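Local coordinates for protein O-ureido-L-serine synthase (Streptomyces lavendulae, PDB 3X43) that catalyses the addition of hydroxyurea to O-acetyl-L-serine, giving O-ureido-L-serine for D-cycloserine biosynthesis with pyridoxal 5'-phosphate as cofactor, at residues M22-T27 and S275-A280; T65-T70 and W137-Q142; V74-A79 and R102-A107; S150-T155 and T179-G184; V185-R190 and V230-V235. All blocks are in the same frame, centred on the assembly; numbering follows the deposited sequence.

Contacts 2, 3 and 4 are buried, while contacts 1 and 5 lie partly at the surface. Contacts 2 and 3 touch each other around the small parallel sheet: strand 65-68 of contact 2 runs on into helix 73-85 of contact 3. Contacts 4 and 5 share helix 180-192, its phosphate-binding start in the former and its later turns in the latter, and are joined by Arg-153 and Gln-187. Contact 1 lies on the far side of the chain's centre from contacts 2 and 3. The chemistry differs: a buried carboxylate in contact 2, apolar side chains against each other and against backbone in contact 3, a cofactor phosphate in contact 4, and mixed polar and apolar touches in contacts 1 and 5.

Contact 1. Residues M22-T27 and S275-A280; sequences MAPEHT and SIAEHA
Pro-24 and Thr-27 close over the methyl group of Ala-277 from the loop side. The apolar part is small: Pro-24 brings the CD corner of its ring to 3.9 Å from Ala-277 CB, and Thr-27 lays its methyl CG2 at 3.7 Å from the same Ala-277 CB. The polar part is carried by His-26. Its CG lies between the backbone N and the carbonyl carbon (chi1 70°), which brings the ring to the backbone of Ala-280. There NE2 gives a weak, bent hydrogen bond to Ala-280 O (3.0 Å, 130° at the hydrogen), with the acceptor at the ring edge and in its plane. Backbone bonds shape both partners: Thr-27 N to Pro-24 O closes a type I turn, and Ala-280 N reaches back to Ala-277 O. The loop carrying this turn joins antiparallel strands 16-18 and 27-33, and the helix leads into strand 284-290, the other neighbour of 27-33 in the larger sheet; His-26 also bonds through its backbone to Gly-283. Between the two segments polar support is slight: one weak bond, and a buried Thr-27 OG1 with no partner in the model, so the contact is mainly apolar.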
# COMPACT_ATOMS: atom_id res chain seq x y z
N MET B 22 -17.83 6.50 19.57
CA MET B 22 -18.36 7.86 19.64
C MET B 22 -19.56 8.18 18.74
O MET B 22 -20.26 9.17 18.97
CB MET B 22 -17.26 8.87 19.34
CG MET B 22 -16.23 9.01 20.43
SD MET B 22 -14.94 10.19 20.00
CE MET B 22 -15.82 11.71 20.14
N ALA B 23 -19.83 7.37 17.72
CA ALA B 23 -20.95 7.69 16.85
C ALA B 23 -22.25 6.94 17.16
O ALA B 23 -22.23 5.84 17.70
CB ALA B 23 -20.56 7.46 15.39
N PRO B 24 -23.39 7.56 16.84
CA PRO B 24 -24.68 6.91 17.09
C PRO B 24 -24.71 5.59 16.33
O PRO B 24 -24.39 5.55 15.14
CB PRO B 24 -25.70 7.92 16.57
CG PRO B 24 -24.99 9.23 16.59
CD PRO B 24 -23.56 8.91 16.28
N GLU B 25 -25.09 4.52 17.01
CA GLU B 25 -25.15 3.18 16.44
C GLU B 25 -25.74 3.04 15.04
O GLU B 25 -25.27 2.22 14.25
CB GLU B 25 -25.90 2.24 17.39
CG GLU B 25 -25.61 2.47 18.86
CD GLU B 25 -25.65 1.19 19.68
OE1 GLU B 25 -25.20 0.14 19.15
OE2 GLU B 25 -26.12 1.22 20.84
N HIS B 26 -26.77 3.82 14.73
CA HIS B 26 -27.42 3.76 13.42
C HIS B 26 -26.65 4.58 12.39
O HIS B 26 -27.10 4.77 11.25
CB HIS B 26 -28.85 4.31 13.52
CG HIS B 26 -28.91 5.79 13.74
ND1 HIS B 26 -28.44 6.39 14.89
CD2 HIS B 26 -29.37 6.79 12.96
CE1 HIS B 26 -28.60 7.70 14.80
NE2 HIS B 26 -29.16 7.97 13.64
N THR B 27 -25.47 5.04 12.79
CA THR B 27 -24.62 5.90 11.98
C THR B 27 -23.19 5.37 11.86
O THR B 27 -22.76 4.52 12.64
CB THR B 27 -24.63 7.32 12.60
OG1 THR B 27 -25.51 8.16 11.86
CG2 THR B 27 -23.25 7.91 12.66
N SER B 275 -22.88 15.90 15.58
CA SER B 275 -24.07 16.73 15.58
C SER B 275 -25.02 16.31 14.46
O SER B 275 -26.18 15.99 14.69
CB SER B 275 -23.68 18.20 15.40
OG SER B 275 -24.79 19.05 15.60
N ILE B 276 -24.51 16.29 13.24
CA ILE B 276 -25.29 15.88 12.08
C ILE B 276 -25.77 14.45 12.24
O ILE B 276 -26.92 14.13 11.94
CB ILE B 276 -24.44 15.95 10.79
CG1 ILE B 276 -24.01 17.39 10.53
CG2 ILE B 276 -25.22 15.39 9.62
CD1 ILE B 276 -22.83 17.52 9.58
N ALA B 277 -24.88 13.59 12.72
CA ALA B 277 -25.21 12.18 12.90
C ALA B 277 -26.35 11.93 13.88
O ALA B 277 -27.19 11.06 13.65
CB ALA B 277 -23.97 11.43 13.36
N GLU B 278 -26.37 12.69 14.97
CA GLU B 278 -27.38 12.55 16.00
C GLU B 278 -28.80 12.37 15.47
O GLU B 278 -29.55 11.51 15.94
CB GLU B 278 -27.35 13.77 16.93
CG GLU B 278 -27.25 13.43 18.40
CD GLU B 278 -28.02 14.41 19.28
OE1 GLU B 278 -28.82 13.95 20.12
OE2 GLU B 278 -27.82 15.64 19.12
N HIS B 279 -29.17 13.17 14.47
CA HIS B 279 -30.51 13.11 13.92
C HIS B 279 -30.58 12.60 12.49
O HIS B 279 -31.66 12.58 11.89
CB HIS B 279 -31.17 14.49 13.98
CG HIS B 279 -31.19 15.08 15.36
ND1 HIS B 279 -30.50 16.22 15.69
CD2 HIS B 279 -31.82 14.67 16.49
CE1 HIS B 279 -30.70 16.49 16.97
NE2 HIS B 279 -31.49 15.56 17.48
N ALA B 280 -29.45 12.19 11.94
CA ALA B 280 -29.39 11.70 10.57
C ALA B 280 -30.10 10.36 10.38
O ALA B 280 -30.18 9.55 11.30
CB ALA B 280 -27.94 11.57 10.13

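Contact 2. Residues T65-T70 and W137-Q142; sequences TIVECT and WFRARQ
Thr-65 sets its methyl over one face of the Trp-137 indole: CG2 stands 3.3 Å from the centroid of the five-membered ring, a CH-pi contact almost on the ring normal. Its chi1 of -74° places CG2 anti to the backbone N, where it comes over the indole. Thr-65 O takes the N-H of Phe-138 at 3.0 Å. Ile-66 turns to the other face of the sheet, where its CG2 meets the edge of the phenyl ring, 3.5 Å from Phe-138 CD2. Val-67 N then donates to Phe-138 O at 2.9 Å, while its CG1 approaches the benzo part of Trp-137 obliquely. These bonds pair strand 65-68 in parallel with the short, weakly bonded strand 138-139, outermost within this chain in the small four-stranded sheet; strand 88-91 flanks 65-68 on its other side. Glu-68 bends at chi2 (88°) and sends its carboxylate into the turn that follows strand 138-139. OE1 is gripped twice, by Gln-142 NE2 on its anti lone pair (2.7 Å) and by Gln-142 N on the syn side (2.9 Å). OE2 accepts from Arg-141 N at 3.0 Å and makes a salt bridge to Arg-139 NH2 at 2.7 Å, standing over one face of the guanidinium with the two planes 68° apart. Asp-129 is a second salt-bridge partner of Arg-139 and also pairs with the Arg-141 guanidinium, and Gln-142 touches Thr-178 of the cofactor site.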
# COMPACT_ATOMS: atom_id res chain seq x y z
N THR B 65 16.51 30.38 -0.08
CA THR B 65 15.88 30.62 1.22
C THR B 65 14.39 30.89 1.08
O THR B 65 13.95 31.57 0.15
CB THR B 65 16.53 31.82 1.95
OG1 THR B 65 17.82 31.44 2.44
CG2 THR B 65 15.66 32.25 3.13
N ILE B 66 13.63 30.37 2.03
CA ILE B 66 12.18 30.55 2.05
C ILE B 66 11.78 31.23 3.35
O ILE B 66 12.37 30.98 4.40
CB ILE B 66 11.44 29.20 1.98
CG1 ILE B 66 12.04 28.32 0.88
CG2 ILE B 66 9.97 29.44 1.73
CD1 ILE B 66 11.75 26.84 1.06
N VAL B 67 10.77 32.10 3.26
CA VAL B 67 10.26 32.82 4.42
C VAL B 67 8.75 32.88 4.38
O VAL B 67 8.15 33.06 3.32
CB VAL B 67 10.78 34.28 4.47
CG1 VAL B 67 12.14 34.32 5.11
CG2 VAL B 67 10.81 34.89 3.07
N GLU B 68 8.13 32.72 5.55
CA GLU B 68 6.68 32.77 5.65
C GLU B 68 6.28 33.10 7.08
O GLU B 68 7.08 32.96 8.00
CB GLU B 68 6.07 31.43 5.24
CG GLU B 68 4.55 31.45 5.14
CD GLU B 68 4.05 31.89 3.78
OE1 GLU B 68 2.85 31.69 3.49
OE2 GLU B 68 4.86 32.43 2.99
N CYS B 69 5.04 33.54 7.25
CA CYS B 69 4.53 33.87 8.57
C CYS B 69 3.95 32.62 9.21
O CYS B 69 2.80 32.25 8.96
CB CYS B 69 3.44 34.95 8.47
SG CYS B 69 3.25 35.94 9.97
N THR B 70 4.75 31.97 10.05
CA THR B 70 4.34 30.74 10.72
C THR B 70 3.40 30.92 11.90
O THR B 70 3.80 31.33 12.99
CB THR B 70 5.56 29.93 11.20
OG1 THR B 70 5.11 28.74 11.87
CG2 THR B 70 6.41 30.76 12.16
N TRP B 137 14.25 36.54 -1.22
CA TRP B 137 13.81 35.31 -0.59
C TRP B 137 12.46 34.89 -1.18
O TRP B 137 11.73 35.72 -1.71
CB TRP B 137 13.69 35.53 0.92
CG TRP B 137 15.01 35.47 1.61
CD1 TRP B 137 16.20 35.06 1.09
CD2 TRP B 137 15.26 35.79 2.98
NE1 TRP B 137 17.18 35.10 2.05
CE2 TRP B 137 16.63 35.54 3.22
CE3 TRP B 137 14.47 36.26 4.03
CZ2 TRP B 137 17.22 35.75 4.47
CZ3 TRP B 137 15.05 36.47 5.28
CH2 TRP B 137 16.42 36.21 5.49
N PHE B 138 12.16 33.60 -1.08
CA PHE B 138 10.91 33.05 -1.62
C PHE B 138 9.79 33.04 -0.59
O PHE B 138 10.00 32.67 0.57
CB PHE B 138 11.14 31.63 -2.16
CG PHE B 138 9.87 30.91 -2.55
CD1 PHE B 138 9.36 31.02 -3.84
CD2 PHE B 138 9.17 30.16 -1.60
CE1 PHE B 138 8.17 30.38 -4.19
CE2 PHE B 138 7.98 29.52 -1.94
CZ PHE B 138 7.48 29.63 -3.24
N ARG B 139 8.59 33.43 -1.03
CA ARG B 139 7.42 33.47 -0.15
C ARG B 139 6.38 32.42 -0.56
O ARG B 139 5.91 32.39 -1.70
CB ARG B 139 6.80 34.87 -0.18
CG ARG B 139 7.46 35.86 0.77
CD ARG B 139 6.61 36.13 2.00
NE ARG B 139 5.42 35.28 2.04
CZ ARG B 139 4.40 35.46 2.87
NH1 ARG B 139 4.41 36.46 3.74
NH2 ARG B 139 3.37 34.62 2.84
N ALA B 140 6.02 31.56 0.39
CA ALA B 140 5.05 30.50 0.15
C ALA B 140 3.68 31.03 -0.26
O ALA B 140 3.10 30.58 -1.26
CB ALA B 140 4.91 29.64 1.39
N ARG B 141 3.17 31.99 0.50
CA ARG B 141 1.86 32.58 0.22
C ARG B 141 0.80 31.50 0.38
O ARG B 141 -0.06 31.31 -0.47
CB ARG B 141 1.81 33.15 -1.20
CG ARG B 141 3.04 33.94 -1.62
CD ARG B 141 2.70 35.39 -1.90
NE ARG B 141 3.90 36.23 -1.94
CZ ARG B 141 4.14 37.26 -1.12
NH1 ARG B 141 3.25 37.59 -0.19
NH2 ARG B 141 5.27 37.95 -1.24
N GLN B 142 0.89 30.79 1.50
CA GLN B 142 -0.04 29.71 1.80
C GLN B 142 -1.51 30.05 1.54
O GLN B 142 -2.32 29.17 1.29
CB GLN B 142 0.13 29.28 3.26
CG GLN B 142 -0.64 30.14 4.26
CD GLN B 142 0.11 30.34 5.56
OE1 GLN B 142 -0.47 30.29 6.65
NE2 GLN B 142 1.42 30.57 5.46

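Contact 3. Residues V74-A79 and R102-A107; sequences VGIALA and RKLIRA
Ile-105 pushes its terminal methyl into the backbone of the neighbouring helix at Gly-75. The chain starts with CG1 anti to the carbonyl carbon and then folds at chi2 (-74°) instead of running on straight, which carries CD1 into the groove beside the glycine: it lies 3.3 Å from Gly-75 C and 3.4 Å from Ile-76 N. With a glycine here, the methyl rests directly on the peptide unit. Ile-76 has the same first torsion but a different end. Its chi2 of 176° keeps the chain extended, and CD1 reaches past Ile-105 to Leu-104, meeting the branch carbon CG at 3.8 Å. Midway along that chain, Ile-76 CG1 passes Ile-105 CD1 at 3.9 Å, and the two side chains cross obliquely. One turn further along, Ala-79 CB closes the side of the same methyl, 4.4 Å from Ile-105 CD1. The axes of these parts of helices 73-85 and 99-107 come within 8.9 Å of each other, only 15° from parallel. Such near-parallel neighbours follow from successive beta-alpha-beta crossovers, the helices linking strands 65-68, 88-91 and 111-112 of the small sheet. Helix 73-85 begins at Asn-73, a residue that binds the cofactor, and Leu-104 also packs on Phe-261 of the second subunit. The side-chain contacts are all apolar, and one methyl also rests on a backbone peptide; all the residues that touch are buried, and the interface relies on shape fit and burial, with no directional bond between the two segments.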
# COMPACT_ATOMS: atom_id res chain seq x y z
N VAL B 74 2.12 25.40 9.30
CA VAL B 74 2.76 25.72 8.02
C VAL B 74 4.25 25.95 8.21
O VAL B 74 5.05 25.53 7.38
CB VAL B 74 2.14 26.98 7.39
CG1 VAL B 74 2.73 27.21 6.01
CG2 VAL B 74 0.63 26.82 7.29
N GLY B 75 4.62 26.61 9.30
CA GLY B 75 6.02 26.86 9.56
C GLY B 75 6.79 25.57 9.76
O GLY B 75 7.88 25.39 9.23
N ILE B 76 6.21 24.66 10.54
CA ILE B 76 6.83 23.37 10.82
C ILE B 76 6.99 22.52 9.56
O ILE B 76 8.00 21.85 9.37
CB ILE B 76 6.01 22.58 11.87
CG1 ILE B 76 5.97 23.36 13.19
CG2 ILE B 76 6.59 21.19 12.07
CD1 ILE B 76 5.11 22.72 14.25
N ALA B 77 5.99 22.55 8.68
CA ALA B 77 6.03 21.78 7.44
C ALA B 77 7.07 22.35 6.46
O ALA B 77 7.80 21.61 5.80
CB ALA B 77 4.66 21.76 6.79
N LEU B 78 7.12 23.68 6.36
CA LEU B 78 8.06 24.33 5.46
C LEU B 78 9.47 24.07 6.00
O LEU B 78 10.39 23.77 5.24
CB LEU B 78 7.79 25.83 5.43
CG LEU B 78 7.09 26.50 4.24
CD1 LEU B 78 6.67 25.48 3.20
CD2 LEU B 78 5.90 27.29 4.76
N ALA B 79 9.63 24.19 7.31
CA ALA B 79 10.92 23.95 7.94
C ALA B 79 11.38 22.52 7.64
O ALA B 79 12.56 22.29 7.34
CB ALA B 79 10.82 24.17 9.44
N ARG B 102 8.26 27.02 18.94
CA ARG B 102 9.51 27.68 18.60
C ARG B 102 10.61 26.64 18.45
O ARG B 102 11.28 26.59 17.42
CB ARG B 102 9.89 28.68 19.71
CG ARG B 102 10.39 30.02 19.20
CD ARG B 102 10.47 31.05 20.32
NE ARG B 102 9.21 31.77 20.49
CZ ARG B 102 9.05 32.81 21.31
NH1 ARG B 102 7.87 33.40 21.39
NH2 ARG B 102 10.06 33.24 22.04
N LYS B 103 10.78 25.80 19.46
CA LYS B 103 11.80 24.75 19.44
C LYS B 103 11.59 23.82 18.25
O LYS B 103 12.56 23.31 17.67
CB LYS B 103 11.76 23.94 20.74
CG LYS B 103 11.72 24.79 22.00
CD LYS B 103 11.42 23.93 23.22
CE LYS B 103 12.70 23.45 23.88
NZ LYS B 103 12.73 23.76 25.33
N LEU B 104 10.33 23.59 17.89
CA LEU B 104 9.99 22.72 16.78
C LEU B 104 10.61 23.23 15.49
O LEU B 104 11.20 22.46 14.73
CB LEU B 104 8.47 22.65 16.62
CG LEU B 104 7.84 21.27 16.42
CD1 LEU B 104 8.90 20.19 16.27
CD2 LEU B 104 6.93 20.97 17.60
N ILE B 105 10.48 24.53 15.24
CA ILE B 105 11.03 25.15 14.04
C ILE B 105 12.55 25.08 14.02
O ILE B 105 13.17 24.79 13.00
CB ILE B 105 10.59 26.63 13.93
CG1 ILE B 105 9.06 26.71 13.85
CG2 ILE B 105 11.24 27.29 12.73
CD1 ILE B 105 8.50 26.29 12.52
N ARG B 106 13.17 25.35 15.17
CA ARG B 106 14.62 25.32 15.27
C ARG B 106 15.13 23.89 15.20
O ARG B 106 16.32 23.64 15.02
CB ARG B 106 15.07 25.97 16.59
CG ARG B 106 16.32 26.84 16.45
CD ARG B 106 16.06 28.28 16.89
NE ARG B 106 16.56 29.26 15.92
CZ ARG B 106 16.21 30.54 15.91
NH1 ARG B 106 15.35 31.01 16.81
NH2 ARG B 106 16.70 31.36 14.99
N ALA B 107 14.21 22.94 15.35
CA ALA B 107 14.57 21.53 15.29
C ALA B 107 14.94 21.18 13.84
O ALA B 107 15.95 20.53 13.58
CB ALA B 107 13.40 20.67 15.76

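Contact 4. Residues S150-T155 and T179-G184; sequences SYHRET and TGTLTG. With PLP (pyridoxal-5'-phosphate), chain J.
The phosphate-binding site of the cofactor pocket includes Thr-181, against which the His-152 ring packs. With chi1 at -57°, Thr-181 OG1 lies beside its own backbone N, and both hold PLP O2P, OG1 at 2.5 Å and N at 3.1 Å. Thr-179 N adds a weak bond to PLP O3P, and Gly-177 N, Thr-178 OG1, Asn-73 ND2 and Ser-265 OG also bond the cofactor. The His-152 ring lies against the first turn of helix 180-192 with Thr-181 CA over its centre, a CH-pi contact 3.8 Å from the centroid and 8° off the normal. OG1 of Thr-181 stands over that ring, 3.3 Å from His-152 CE1. Backbone amides gathered round a phosphate at a helix start are a hallmark of this PLP enzyme family, and the helix end probably helps stabilise the anion. His-152 ND1 is hydrogen-bonded to Thr-156 OG1 one turn further along its helix, which helps fix the ring's rotation. Where Gly-184 CA meets His-152 CB at 4.0 Å, the short helix axes come within 7.8 Å, crossing at -53°, a closeness the glycine probably permits. Arg-153 CG lies 3.5 Å from Gly-184 O, and its NE bonds to Gln-187 OE1.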
# COMPACT_ATOMS: atom_id res chain seq x y z
N SER B 150 -4.43 22.71 -5.12
CA SER B 150 -4.06 21.77 -6.18
C SER B 150 -3.63 20.42 -5.65
O SER B 150 -4.10 19.38 -6.12
CB SER B 150 -2.95 22.36 -7.05
OG SER B 150 -3.50 22.93 -8.22
N TYR B 151 -2.73 20.42 -4.69
CA TYR B 151 -2.25 19.18 -4.10
C TYR B 151 -3.40 18.40 -3.45
O TYR B 151 -3.42 17.17 -3.48
CB TYR B 151 -1.15 19.47 -3.06
CG TYR B 151 -0.15 18.33 -2.96
CD1 TYR B 151 0.83 18.15 -3.95
CD2 TYR B 151 -0.24 17.40 -1.93
CE1 TYR B 151 1.68 17.05 -3.91
CE2 TYR B 151 0.61 16.30 -1.89
CZ TYR B 151 1.56 16.13 -2.88
OH TYR B 151 2.38 15.02 -2.84
N HIS B 152 -4.37 19.12 -2.89
CA HIS B 152 -5.51 18.47 -2.25
C HIS B 152 -6.43 17.81 -3.28
O HIS B 152 -7.04 16.77 -3.01
CB HIS B 152 -6.29 19.48 -1.41
CG HIS B 152 -5.60 19.86 -0.14
ND1 HIS B 152 -5.54 19.02 0.95
CD2 HIS B 152 -4.90 20.97 0.20
CE1 HIS B 152 -4.82 19.59 1.90
NE2 HIS B 152 -4.42 20.77 1.47
N ARG B 153 -6.51 18.42 -4.45
CA ARG B 153 -7.34 17.88 -5.53
C ARG B 153 -6.79 16.54 -6.00
O ARG B 153 -7.53 15.59 -6.25
CB ARG B 153 -7.34 18.83 -6.71
CG ARG B 153 -8.38 19.91 -6.66
CD ARG B 153 -8.46 20.67 -7.96
NE ARG B 153 -8.77 22.07 -7.70
CZ ARG B 153 -7.90 23.06 -7.85
NH1 ARG B 153 -6.67 22.79 -8.26
NH2 ARG B 153 -8.25 24.30 -7.55
N GLU B 154 -5.48 16.49 -6.11
CA GLU B 154 -4.80 15.30 -6.61
C GLU B 154 -4.45 14.23 -5.59
O GLU B 154 -4.35 13.06 -5.94
CB GLU B 154 -3.55 15.74 -7.38
CG GLU B 154 -3.88 16.62 -8.59
CD GLU B 154 -2.75 17.56 -8.99
OE1 GLU B 154 -1.59 17.10 -9.08
OE2 GLU B 154 -3.02 18.76 -9.22
N THR B 155 -4.25 14.60 -4.33
CA THR B 155 -3.93 13.59 -3.33
C THR B 155 -5.07 13.34 -2.34
O THR B 155 -5.73 12.30 -2.39
CB THR B 155 -2.65 13.98 -2.57
OG1 THR B 155 -2.89 15.14 -1.78
CG2 THR B 155 -1.52 14.26 -3.54
N THR B 179 -7.95 27.26 3.59
CA THR B 179 -9.08 26.77 2.79
C THR B 179 -8.67 25.84 1.65
O THR B 179 -9.50 25.43 0.84
CB THR B 179 -9.94 27.93 2.20
OG1 THR B 179 -9.32 28.46 1.02
CG2 THR B 179 -10.14 29.03 3.22
N GLY B 180 -7.38 25.49 1.59
CA GLY B 180 -6.93 24.60 0.54
C GLY B 180 -7.61 23.24 0.57
O GLY B 180 -7.97 22.69 -0.46
N THR B 181 -7.78 22.68 1.77
CA THR B 181 -8.41 21.38 1.91
C THR B 181 -9.85 21.38 1.41
O THR B 181 -10.24 20.57 0.57
CB THR B 181 -8.41 20.91 3.38
OG1 THR B 181 -7.06 20.88 3.87
CG2 THR B 181 -9.01 19.52 3.48
N LEU B 182 -10.64 22.31 1.95
CA LEU B 182 -12.05 22.43 1.60
C LEU B 182 -12.24 22.71 0.12
O LEU B 182 -13.13 22.16 -0.52
CB LEU B 182 -12.70 23.54 2.43
CG LEU B 182 -13.97 24.21 1.88
CD1 LEU B 182 -15.15 23.25 2.00
CD2 LEU B 182 -14.25 25.48 2.67
N THR B 183 -11.39 23.58 -0.43
CA THR B 183 -11.48 23.94 -1.83
C THR B 183 -11.12 22.77 -2.73
O THR B 183 -11.90 22.39 -3.61
CB THR B 183 -10.55 25.13 -2.15
OG1 THR B 183 -11.07 26.31 -1.52
CG2 THR B 183 -10.45 25.36 -3.65
N GLY B 184 -9.95 22.19 -2.49
CA GLY B 184 -9.50 21.06 -3.29
C GLY B 184 -10.39 19.83 -3.21
O GLY B 184 -10.80 19.28 -4.23
N1 PLP J . -6.41 22.77 11.41
C2 PLP J . -5.04 22.91 11.65
C2A PLP J . -4.43 22.58 12.99
C3 PLP J . -4.27 23.37 10.61
O3 PLP J . -2.94 23.48 10.74
C4 PLP J . -4.90 23.68 9.38
C4A PLP J . -4.01 24.15 8.16
C5 PLP J . -6.31 23.51 9.23
C6 PLP J . -7.01 23.05 10.25
C5A PLP J . -7.11 23.99 8.02
O4P PLP J . -6.72 23.37 6.79
P PLP J . -6.66 24.16 5.40
O1P PLP J . -5.65 25.21 5.56
O2P PLP J . -6.27 23.20 4.37
O3P PLP J . -7.99 24.70 5.16

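Contact 5. Residues V185-R190 and V230-V235; sequences VGQMLR and VLDRSV
Gln-187 and Asp-232 reach each other through two different torsions: the glutamine has CG beside its backbone N (chi1 -89°) and runs straight on, while the aspartate puts CG anti to its backbone N (chi1 168°), which brings OD2 to the glutamine amide. NE2 of Gln-187 then gives a nearly straight hydrogen bond to Asp-232 OD2, 2.9 Å long and 167° at the hydrogen. It uses the anti lone pair of OD2, and the acceptor lies in the plane of the amide. At the other end of that amide OE1 has its partner in Arg-153, outside the two segments, consistent with the amide's orientation. Arg-190 bends at chi2 and chi3 to bring its guanidinium across. NH2 comes to 2.6 Å from Ser-234 OG at the edge of the group and makes a long salt bridge to Asp-232 OD2 at 3.8 Å. The Val-235 side chain lies over one face of the guanidinium, though the placing of its CG2 is doubtful. The other carboxylate oxygen serves its own loop: Asp-232 OD1 accepts from Ser-234 N at 3.0 Å and from Ser-234 OG at 2.6 Å. Both carboxylate oxygens are thus engaged, one by the helix and one by its own loop. The bond from Ser-234 N makes this an Asx turn, opening the 3-10 segment 233-235 that packs on helix 180-192 before the chain enters edge strand 238-242 of the larger sheet.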
# COMPACT_ATOMS: atom_id res chain seq x y z
N VAL B 185 -10.67 19.36 -2.01
CA VAL B 185 -11.51 18.18 -1.85
C VAL B 185 -12.92 18.49 -2.35
O VAL B 185 -13.54 17.68 -3.05
CB VAL B 185 -11.54 17.72 -0.36
CG1 VAL B 185 -12.59 16.60 -0.15
CG2 VAL B 185 -10.18 17.21 0.02
N GLY B 186 -13.42 19.68 -2.01
CA GLY B 186 -14.76 20.09 -2.41
C GLY B 186 -15.00 20.12 -3.91
O GLY B 186 -16.05 19.69 -4.40
N GLN B 187 -14.04 20.65 -4.65
CA GLN B 187 -14.20 20.72 -6.09
C GLN B 187 -14.21 19.31 -6.66
O GLN B 187 -14.98 19.01 -7.57
CB GLN B 187 -13.06 21.53 -6.69
CG GLN B 187 -13.36 23.01 -6.76
CD GLN B 187 -12.14 23.86 -7.05
OE1 GLN B 187 -11.02 23.35 -7.18
NE2 GLN B 187 -12.34 25.16 -7.14
N MET B 188 -13.38 18.44 -6.11
CA MET B 188 -13.33 17.07 -6.61
C MET B 188 -14.62 16.32 -6.25
O MET B 188 -15.22 15.63 -7.08
CB MET B 188 -12.09 16.36 -6.05
CG MET B 188 -10.74 16.90 -6.59
SD MET B 188 -10.73 17.20 -8.40
CE MET B 188 -10.12 15.66 -9.02
N LEU B 189 -15.07 16.49 -5.01
CA LEU B 189 -16.28 15.84 -4.55
C LEU B 189 -17.52 16.27 -5.32
O LEU B 189 -18.26 15.42 -5.82
CB LEU B 189 -16.49 16.11 -3.06
CG LEU B 189 -15.66 15.23 -2.12
CD1 LEU B 189 -16.06 15.50 -0.68
CD2 LEU B 189 -15.87 13.77 -2.47
N ARG B 190 -17.76 17.58 -5.42
CA ARG B 190 -18.93 18.10 -6.13
C ARG B 190 -19.10 17.48 -7.52
O ARG B 190 -20.23 17.23 -7.95
CB ARG B 190 -18.86 19.63 -6.23
CG ARG B 190 -18.41 20.17 -7.57
CD ARG B 190 -19.21 21.40 -8.00
NE ARG B 190 -19.03 22.55 -7.12
CZ ARG B 190 -18.15 23.54 -7.33
NH1 ARG B 190 -17.36 23.53 -8.39
NH2 ARG B 190 -18.09 24.55 -6.48
N VAL B 230 -7.64 31.81 -2.16
CA VAL B 230 -7.60 30.48 -2.73
C VAL B 230 -8.93 29.76 -2.49
O VAL B 230 -9.14 28.64 -2.97
CB VAL B 230 -6.42 29.67 -2.13
CG1 VAL B 230 -6.93 28.58 -1.19
CG2 VAL B 230 -5.60 29.08 -3.25
N LEU B 231 -9.84 30.41 -1.78
CA LEU B 231 -11.14 29.84 -1.45
C LEU B 231 -12.19 29.92 -2.56
O LEU B 231 -12.32 30.92 -3.25
CB LEU B 231 -11.70 30.52 -0.19
CG LEU B 231 -13.19 30.30 0.12
CD1 LEU B 231 -13.47 28.84 0.38
CD2 LEU B 231 -13.57 31.13 1.32
N ASP B 232 -12.94 28.83 -2.72
CA ASP B 232 -14.02 28.76 -3.70
C ASP B 232 -15.23 28.37 -2.89
O ASP B 232 -15.63 27.20 -2.88
CB ASP B 232 -13.73 27.69 -4.76
CG ASP B 232 -14.95 27.37 -5.63
OD1 ASP B 232 -16.03 27.94 -5.40
OD2 ASP B 232 -14.82 26.54 -6.56
N ARG B 233 -15.82 29.34 -2.20
CA ARG B 233 -16.97 29.06 -1.35
C ARG B 233 -18.19 28.47 -2.05
O ARG B 233 -19.15 28.06 -1.39
CB ARG B 233 -17.37 30.31 -0.58
CG ARG B 233 -17.46 31.57 -1.40
CD ARG B 233 -17.81 32.72 -0.49
NE ARG B 233 -16.63 33.50 -0.12
CZ ARG B 233 -16.68 34.76 0.30
NH1 ARG B 233 -17.86 35.37 0.39
NH2 ARG B 233 -15.57 35.41 0.60
N SER B 234 -18.16 28.41 -3.38
CA SER B 234 -19.29 27.84 -4.12
C SER B 234 -19.36 26.33 -3.87
O SER B 234 -20.40 25.68 -4.08
CB SER B 234 -19.11 28.10 -5.62
OG SER B 234 -18.31 27.11 -6.23
N VAL B 235 -18.25 25.79 -3.41
CA VAL B 235 -18.11 24.38 -3.12
C VAL B 235 -18.88 23.94 -1.87
O VAL B 235 -19.24 22.77 -1.72
CB VAL B 235 -16.61 24.04 -2.98
CG1 VAL B 235 -16.26 23.76 -1.53
CG2 VAL B 235 -16.25 22.90 -3.88